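Side-chain contacts in BPH (Thiobacillus denitrificans, PDB 5OVS), which probably hydrolyses peptide bonds as a proteasome-like protease whose subunits assemble into a tetradecameric double ring: residues K[36-41]-K[45-50]; K[75-80]-K[118-123]. All blocks are in the same frame, centred on the assembly; numbering follows the deposited sequence.

Overall arrangement
Both contacts use the five-stranded antiparallel sheet that runs from strand 38-41 to strand 128-131, and both are mostly buried. The centre of contact 1 lies about 5 Å from the centre of the chain, and the contact is made within the sheet, at its 38-41 border: backbone hydrogen bonds zip up a hairpin, and side chains line both of its faces. Contact 2, its centre about 12 Å from that of the chain, joins helix 74-91 to strand 118-122 across a face of the sheet. It has no hydrogen bond between its segments and depends on three apolar side chains, burying about a third as much surface. The two contacts, centres 14 Å apart, do not touch.

Contact 1: residues K[36-41]-K[45-50]; sequences EKIIRV and YVAITG
Ile-39 and Val-46 form an antiparallel hydrogen-bonded pair: Val-46 N gives a nearly straight bond to Ile-39 O (2.7 Å), and Ile-39 N returns one to Val-46 O (2.8 Å). Ile-48 N adds a third, to Lys-37 O. On the face that carries their side chains, Ile-39 CG1 lies alongside Val-46 CB at 4.0 Å. With CG1 between the backbone N and carbonyl carbon (chi1 60°) and the chain then extended, CD1 meets Ile-48 CD1 at 3.8 Å. The segments form a beta hairpin bordering one sheet of the proteasome-type Ntn-hydrolase sandwich. The other face of the hairpin carries Ile-38, whose CG1 touches Ala-47 CB while CG2 meets Tyr-45 CB, and Arg-40, whose CG comes within 3.5 Å of Tyr-45 CE1. Arg-40 and Tyr-45 run side by side, the guanidinium turned 73° from the ring plane with Tyr-45 OH at its edge. Leu-58 of helix 54-64 covers Ile-39 and Ile-48; Ile-14 meets Tyr-45 and Ala-47, and Phe-184 stacks on the Tyr-45 ring. Just before strand 38-41, Lys-37 extends NZ into a salt bridge with Asp-17 and hydrogen bonds to Leu-19 O and Thr-1 OG1, consistent with the N-terminal threonine active site of proteasome subunits.

Contact 2: residues K[75-80]-K[118-123]; sequences ARIFCV and GIFGVA
One face of the Phe-120 ring receives the end of Ile-77: CD1 stands 3.8 Å from the ring centroid, 25° off the normal, in a CH-pi contact. The methyl is displaced from the middle of the ring toward the rim where the side chain joins, and its closest approach is to Phe-120 CG, at 3.4 Å. Phe-120 CD1 and CD2 are both 3.7 Å from Ile-77 CD1, putting the methyl evenly across the root of the ring. The Phe-120 side chain also touches Asn-115 of strand 111-115 and Glu-130 of strand 128-131.

Ile-77 uses its two branches on two different partners. CG1 is anti to the carbonyl carbon (chi1 -65°) and the chain runs on extended, which carries CD1 out to the ring; the other branch, CG2, turns to Val-122. There Ile-77 CG2 and Val-122 CG2 are 3.3 Å apart, tighter than usual for two methyls, as the side chains pass in opposite directions. Phe-120 and Val-122, two residues apart on the strand with Gly-121 between them, thus present their side chains to the same helical residue. The contact is wholly apolar, and all three residues are buried.

Packing of helices against a beta sandwich is the layered plan of the proteasome fold, and within 75-80, Ile-77 is the residue that meets strand 118-122. The same isoleucine also reaches Ile-113 of strand 111-115 and Val-128 of strand 128-131, the strands flanking 118-122 in the sheet. One residue further along the helix, Phe-78 also touches Val-128 and packs on Ile-57 of a neighbouring subunit.

Contact 1: residues K[36-41]-K[45-50]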
ATOM      1  N   GLU K  36      39.680  -7.872  13.974  1.00 35.60           N
ATOM      2  CA  GLU K  36      40.116  -8.670  12.833  1.00 36.39           C
ATOM      3  C   GLU K  36      38.914  -9.267  12.123  1.00 34.70           C
ATOM      4  O   GLU K  36      38.018  -9.789  12.765  1.00 35.98           O
ATOM      5  CB  GLU K  36      41.068  -9.804  13.276  1.00 39.12           C
ATOM      6  CG  GLU K  36      42.539  -9.401  13.468  1.00 41.32           C
ATOM      7  CD  GLU K  36      42.970  -9.093  14.903  1.00 44.61           C
ATOM      8  OE1 GLU K  36      42.115  -8.888  15.801  1.00 47.24           O
ATOM      9  OE2 GLU K  36      44.203  -9.059  15.139  1.00 46.46           O
ATOM     10  N   LYS K  37      38.904  -9.187  10.793  1.00 33.54           N
ATOM     11  CA  LYS K  37      37.831  -9.739   9.979  1.00 31.40           C
ATOM     12  C   LYS K  37      38.255 -11.012   9.243  1.00 31.62           C
ATOM     13  O   LYS K  37      37.528 -11.505   8.378  1.00 32.27           O
ATOM     14  CB  LYS K  37      37.331  -8.685   8.987  1.00 30.10           C
ATOM     15  CG  LYS K  37      36.849  -7.399   9.641  1.00 29.02           C
ATOM     16  CD  LYS K  37      36.234  -6.461   8.609  1.00 28.46           C
ATOM     17  CE  LYS K  37      35.795  -5.133   9.211  1.00 28.15           C
ATOM     18  NZ  LYS K  37      35.233  -4.175   8.206  1.00 28.00           N
ATOM     19  N   ILE K  38      39.412 -11.561   9.600  1.00 32.13           N
ATOM     20  CA  ILE K  38      39.921 -12.766   8.958  1.00 33.20           C
ATOM     21  C   ILE K  38      40.171 -13.845  10.012  1.00 33.61           C
ATOM     22  O   ILE K  38      40.801 -13.586  11.027  1.00 33.30           O
ATOM     23  CB  ILE K  38      41.249 -12.486   8.200  1.00 33.67           C
ATOM     24  CG1 ILE K  38      41.070 -11.380   7.165  1.00 33.67           C
ATOM     25  CG2 ILE K  38      41.778 -13.744   7.523  1.00 34.00           C
ATOM     26  CD1 ILE K  38      42.365 -10.926   6.531  1.00 34.27           C
ATOM     27  N   ILE K  39      39.710 -15.062   9.749  1.00 34.08           N
ATOM     28  CA  ILE K  39      39.951 -16.191  10.664  1.00 34.69           C
ATOM     29  C   ILE K  39      40.703 -17.312   9.975  1.00 35.91           C
ATOM     30  O   ILE K  39      40.623 -17.479   8.762  1.00 35.23           O
ATOM     31  CB  ILE K  39      38.636 -16.769  11.268  1.00 33.78           C
ATOM     32  CG1 ILE K  39      37.692 -17.280  10.171  1.00 33.49           C
ATOM     33  CG2 ILE K  39      37.953 -15.729  12.137  1.00 33.37           C
ATOM     34  CD1 ILE K  39      36.383 -17.853  10.675  1.00 33.43           C
ATOM     35  N   ARG K  40      41.427 -18.096  10.760  1.00 39.77           N
ATOM     36  CA  ARG K  40      42.121 -19.251  10.223  1.00 42.40           C
ATOM     37  C   ARG K  40      41.161 -20.393  10.308  1.00 41.22           C
ATOM     38  O   ARG K  40      40.461 -20.516  11.290  1.00 41.87           O
ATOM     39  CB  ARG K  40      43.372 -19.583  11.028  1.00 47.55           C
ATOM     40  CG  ARG K  40      44.301 -18.404  11.292  1.00 51.98           C
ATOM     41  CD  ARG K  40      45.724 -18.842  11.652  1.00 57.38           C
ATOM     42  NE  ARG K  40      45.771 -20.246  12.070  1.00 63.18           N
ATOM     43  CZ  ARG K  40      46.412 -21.233  11.435  1.00 68.65           C
ATOM     44  NH1 ARG K  40      47.133 -21.008  10.335  1.00 71.73           N
ATOM     45  NH2 ARG K  40      46.350 -22.467  11.924  1.00 69.82           N
ATOM     46  N   VAL K  41      41.093 -21.201   9.263  1.00 40.94           N
ATOM     47  CA  VAL K  41      40.369 -22.466   9.313  1.00 40.97           C
ATOM     48  C   VAL K  41      41.247 -23.529   8.646  1.00 41.25           C
ATOM     49  O   VAL K  41      41.355 -23.580   7.417  1.00 38.84           O
ATOM     50  CB  VAL K  41      39.001 -22.372   8.613  1.00 40.40           C
ATOM     51  CG1 VAL K  41      38.265 -23.696   8.715  1.00 40.83           C
ATOM     52  CG2 VAL K  41      38.166 -21.260   9.223  1.00 40.63           C
ATOM     53  N   TYR K  45      42.725 -19.121   5.310  1.00 36.50           N
ATOM     54  CA  TYR K  45      42.292 -17.904   5.978  1.00 36.60           C
ATOM     55  C   TYR K  45      40.997 -17.500   5.334  1.00 35.27           C
ATOM     56  O   TYR K  45      40.905 -17.466   4.111  1.00 35.59           O
ATOM     57  CB  TYR K  45      43.292 -16.780   5.800  1.00 38.14           C
ATOM     58  CG  TYR K  45      44.598 -17.007   6.509  1.00 40.32           C
ATOM     59  CD1 TYR K  45      44.704 -16.868   7.887  1.00 42.06           C
ATOM     60  CD2 TYR K  45      45.733 -17.346   5.800  1.00 42.23           C
ATOM     61  CE1 TYR K  45      45.914 -17.073   8.535  1.00 43.79           C
ATOM     62  CE2 TYR K  45      46.945 -17.551   6.436  1.00 44.22           C
ATOM     63  CZ  TYR K  45      47.029 -17.415   7.800  1.00 45.04           C
ATOM     64  OH  TYR K  45      48.239 -17.624   8.417  1.00 49.49           O
ATOM     65  N   VAL K  46      40.001 -17.199   6.157  1.00 33.62           N
ATOM     66  CA  VAL K  46      38.696 -16.808   5.673  1.00 32.44           C
ATOM     67  C   VAL K  46      38.426 -15.361   6.086  1.00 31.61           C
ATOM     68  O   VAL K  46      38.477 -15.027   7.267  1.00 31.50           O
ATOM     69  CB  VAL K  46      37.596 -17.749   6.203  1.00 32.38           C
ATOM     70  CG1 VAL K  46      36.243 -17.412   5.581  1.00 31.95           C
ATOM     71  CG2 VAL K  46      37.966 -19.194   5.911  1.00 32.82           C
ATOM     72  N   ALA K  47      38.163 -14.519   5.091  1.00 30.58           N
ATOM     73  CA  ALA K  47      37.895 -13.103   5.288  1.00 30.85           C
ATOM     74  C   ALA K  47      36.410 -12.886   5.071  1.00 30.24           C
ATOM     75  O   ALA K  47      35.871 -13.301   4.050  1.00 29.36           O
ATOM     76  CB  ALA K  47      38.707 -12.269   4.313  1.00 30.78           C
ATOM     77  N   ILE K  48      35.758 -12.243   6.036  1.00 30.64           N
ATOM     78  CA  ILE K  48      34.303 -12.284   6.139  1.00 31.03           C
ATOM     79  C   ILE K  48      33.695 -10.886   6.073  1.00 31.02           C
ATOM     80  O   ILE K  48      34.149 -10.002   6.765  1.00 31.48           O
ATOM     81  CB  ILE K  48      33.885 -12.972   7.444  1.00 31.53           C
ATOM     82  CG1 ILE K  48      34.527 -14.370   7.526  1.00 32.66           C
ATOM     83  CG2 ILE K  48      32.372 -13.069   7.520  1.00 31.93           C
ATOM     84  CD1 ILE K  48      34.526 -15.011   8.905  1.00 33.52           C
ATOM     85  N   THR K  49      32.690 -10.696   5.216  1.00 32.02           N
ATOM     86  CA  THR K  49      31.966  -9.418   5.100  1.00 32.79           C
ATOM     87  C   THR K  49      30.540  -9.605   5.619  1.00 34.02           C
ATOM     88  O   THR K  49      30.079 -10.735   5.772  1.00 35.83           O
ATOM     89  CB  THR K  49      31.895  -8.932   3.643  1.00 33.21           C
ATOM     90  OG1 THR K  49      30.957  -9.727   2.907  1.00 33.96           O
ATOM     91  CG2 THR K  49      33.242  -9.033   2.974  1.00 33.01           C
ATOM     92  N   GLY K  50      29.838  -8.505   5.876  1.00 34.26           N
ATOM     93  CA  GLY K  50      28.488  -8.559   6.452  1.00 34.68           C
ATOM     94  C   GLY K  50      28.535  -8.196   7.920  1.00 34.84           C
ATOM     95  O   GLY K  50      29.468  -7.540   8.354  1.00 34.86           O
TER

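Contact 2: residues K[75-80]-K[118-123]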
ATOM      1  N   ALA K  75      34.126 -27.419  -5.579  1.00 35.91           N
ATOM      2  CA  ALA K  75      33.144 -28.427  -5.144  1.00 36.71           C
ATOM      3  C   ALA K  75      33.173 -28.698  -3.636  1.00 37.51           C
ATOM      4  O   ALA K  75      32.130 -28.972  -3.025  1.00 37.46           O
ATOM      5  CB  ALA K  75      33.337 -29.730  -5.903  1.00 36.52           C
ATOM      6  N   ARG K  76      34.355 -28.625  -3.037  1.00 38.43           N
ATOM      7  CA  ARG K  76      34.480 -28.841  -1.592  1.00 40.61           C
ATOM      8  C   ARG K  76      33.986 -27.646  -0.803  1.00 38.18           C
ATOM      9  O   ARG K  76      33.381 -27.801   0.248  1.00 38.34           O
ATOM     10  CB  ARG K  76      35.923 -29.148  -1.200  1.00 43.52           C
ATOM     11  CG  ARG K  76      36.352 -30.552  -1.563  1.00 47.71           C
ATOM     12  CD  ARG K  76      37.843 -30.758  -1.320  1.00 52.71           C
ATOM     13  NE  ARG K  76      38.314 -32.040  -1.837  1.00 56.88           N
ATOM     14  CZ  ARG K  76      39.590 -32.424  -1.861  1.00 60.71           C
ATOM     15  NH1 ARG K  76      40.551 -31.619  -1.406  1.00 62.50           N
ATOM     16  NH2 ARG K  76      39.911 -33.614  -2.356  1.00 61.11           N
ATOM     17  N   ILE K  77      34.258 -26.455  -1.307  1.00 37.33           N
ATOM     18  CA  ILE K  77      33.809 -25.239  -0.644  1.00 37.12           C
ATOM     19  C   ILE K  77      32.295 -25.133  -0.749  1.00 36.29           C
ATOM     20  O   ILE K  77      31.625 -24.780   0.217  1.00 36.76           O
ATOM     21  CB  ILE K  77      34.483 -23.974  -1.230  1.00 37.26           C
ATOM     22  CG1 ILE K  77      35.991 -24.002  -0.944  1.00 37.41           C
ATOM     23  CG2 ILE K  77      33.857 -22.699  -0.651  1.00 36.39           C
ATOM     24  CD1 ILE K  77      36.801 -23.079  -1.828  1.00 37.82           C
ATOM     25  N   PHE K  78      31.743 -25.452  -1.908  1.00 36.14           N
ATOM     26  CA  PHE K  78      30.297 -25.380  -2.053  1.00 36.03           C
ATOM     27  C   PHE K  78      29.576 -26.289  -1.055  1.00 36.52           C
ATOM     28  O   PHE K  78      28.592 -25.909  -0.434  1.00 36.85           O
ATOM     29  CB  PHE K  78      29.846 -25.756  -3.455  1.00 35.85           C
ATOM     30  CG  PHE K  78      28.373 -25.906  -3.546  1.00 35.44           C
ATOM     31  CD1 PHE K  78      27.561 -24.786  -3.444  1.00 34.98           C
ATOM     32  CD2 PHE K  78      27.793 -27.154  -3.620  1.00 35.51           C
ATOM     33  CE1 PHE K  78      26.187 -24.904  -3.469  1.00 35.40           C
ATOM     34  CE2 PHE K  78      26.421 -27.284  -3.645  1.00 35.86           C
ATOM     35  CZ  PHE K  78      25.615 -26.157  -3.569  1.00 35.91           C
ATOM     36  N   CYS K  79      30.080 -27.502  -0.936  1.00 37.34           N
ATOM     37  CA  CYS K  79      29.532 -28.501  -0.052  1.00 38.22           C
ATOM     38  C   CYS K  79      29.559 -28.058   1.416  1.00 36.76           C
ATOM     39  O   CYS K  79      28.578 -28.225   2.158  1.00 37.36           O
ATOM     40  CB  CYS K  79      30.350 -29.775  -0.248  1.00 41.36           C
ATOM     41  SG  CYS K  79      29.822 -31.155   0.742  1.00 46.16           S
ATOM     42  N   VAL K  80      30.682 -27.492   1.836  1.00 35.79           N
ATOM     43  CA  VAL K  80      30.827 -26.949   3.197  1.00 35.26           C
ATOM     44  C   VAL K  80      29.864 -25.769   3.430  1.00 35.59           C
ATOM     45  O   VAL K  80      29.133 -25.733   4.435  1.00 34.58           O
ATOM     46  CB  VAL K  80      32.285 -26.504   3.447  1.00 35.21           C
ATOM     47  CG1 VAL K  80      32.410 -25.663   4.705  1.00 34.86           C
ATOM     48  CG2 VAL K  80      33.197 -27.720   3.537  1.00 36.49           C
ATOM     49  N   GLY K 118      44.937 -22.402  -3.698  1.00 31.95           N
ATOM     50  CA  GLY K 118      44.284 -21.425  -4.574  1.00 30.89           C
ATOM     51  C   GLY K 118      43.588 -20.317  -3.816  1.00 30.02           C
ATOM     52  O   GLY K 118      43.534 -20.330  -2.593  1.00 29.38           O
ATOM     53  N   ILE K 119      43.037 -19.358  -4.554  1.00 29.96           N
ATOM     54  CA  ILE K 119      42.216 -18.317  -3.960  1.00 29.18           C
ATOM     55  C   ILE K 119      40.774 -18.424  -4.450  1.00 29.91           C
ATOM     56  O   ILE K 119      40.510 -18.627  -5.633  1.00 31.52           O
ATOM     57  CB  ILE K 119      42.794 -16.929  -4.218  1.00 29.06           C
ATOM     58  CG1 ILE K 119      42.995 -16.666  -5.717  1.00 28.85           C
ATOM     59  CG2 ILE K 119      44.118 -16.782  -3.485  1.00 29.10           C
ATOM     60  CD1 ILE K 119      43.075 -15.189  -6.045  1.00 28.59           C
ATOM     61  N   PHE K 120      39.839 -18.300  -3.520  1.00 29.61           N
ATOM     62  CA  PHE K 120      38.445 -18.571  -3.791  1.00 29.06           C
ATOM     63  C   PHE K 120      37.553 -17.523  -3.141  1.00 28.17           C
ATOM     64  O   PHE K 120      37.982 -16.749  -2.290  1.00 27.76           O
ATOM     65  CB  PHE K 120      38.059 -19.933  -3.208  1.00 29.59           C
ATOM     66  CG  PHE K 120      38.910 -21.090  -3.689  1.00 30.08           C
ATOM     67  CD1 PHE K 120      38.583 -21.775  -4.846  1.00 30.06           C
ATOM     68  CD2 PHE K 120      40.005 -21.513  -2.965  1.00 30.02           C
ATOM     69  CE1 PHE K 120      39.346 -22.845  -5.276  1.00 30.55           C
ATOM     70  CE2 PHE K 120      40.766 -22.583  -3.388  1.00 30.22           C
ATOM     71  CZ  PHE K 120      40.437 -23.252  -4.542  1.00 30.50           C
ATOM     72  N   GLY K 121      36.296 -17.517  -3.548  1.00 27.78           N
ATOM     73  CA  GLY K 121      35.293 -16.698  -2.893  1.00 27.09           C
ATOM     74  C   GLY K 121      33.970 -17.412  -2.884  1.00 26.61           C
ATOM     75  O   GLY K 121      33.697 -18.230  -3.750  1.00 25.16           O
ATOM     76  N   VAL K 122      33.158 -17.103  -1.882  1.00 27.17           N
ATOM     77  CA  VAL K 122      31.791 -17.587  -1.811  1.00 27.49           C
ATOM     78  C   VAL K 122      30.922 -16.388  -1.555  1.00 28.10           C
ATOM     79  O   VAL K 122      31.018 -15.777  -0.496  1.00 27.73           O
ATOM     80  CB  VAL K 122      31.561 -18.578  -0.658  1.00 27.78           C
ATOM     81  CG1 VAL K 122      30.192 -19.249  -0.808  1.00 28.17           C
ATOM     82  CG2 VAL K 122      32.661 -19.611  -0.615  1.00 28.10           C
ATOM     83  N   ALA K 123      30.084 -16.041  -2.531  1.00 29.53           N
ATOM     84  CA  ALA K 123      29.160 -14.940  -2.362  1.00 30.23           C
ATOM     85  C   ALA K 123      27.982 -15.432  -1.521  1.00 31.16           C
ATOM     86  O   ALA K 123      27.858 -16.633  -1.259  1.00 31.63           O
ATOM     87  CB  ALA K 123      28.701 -14.413  -3.711  1.00 30.94           C
TER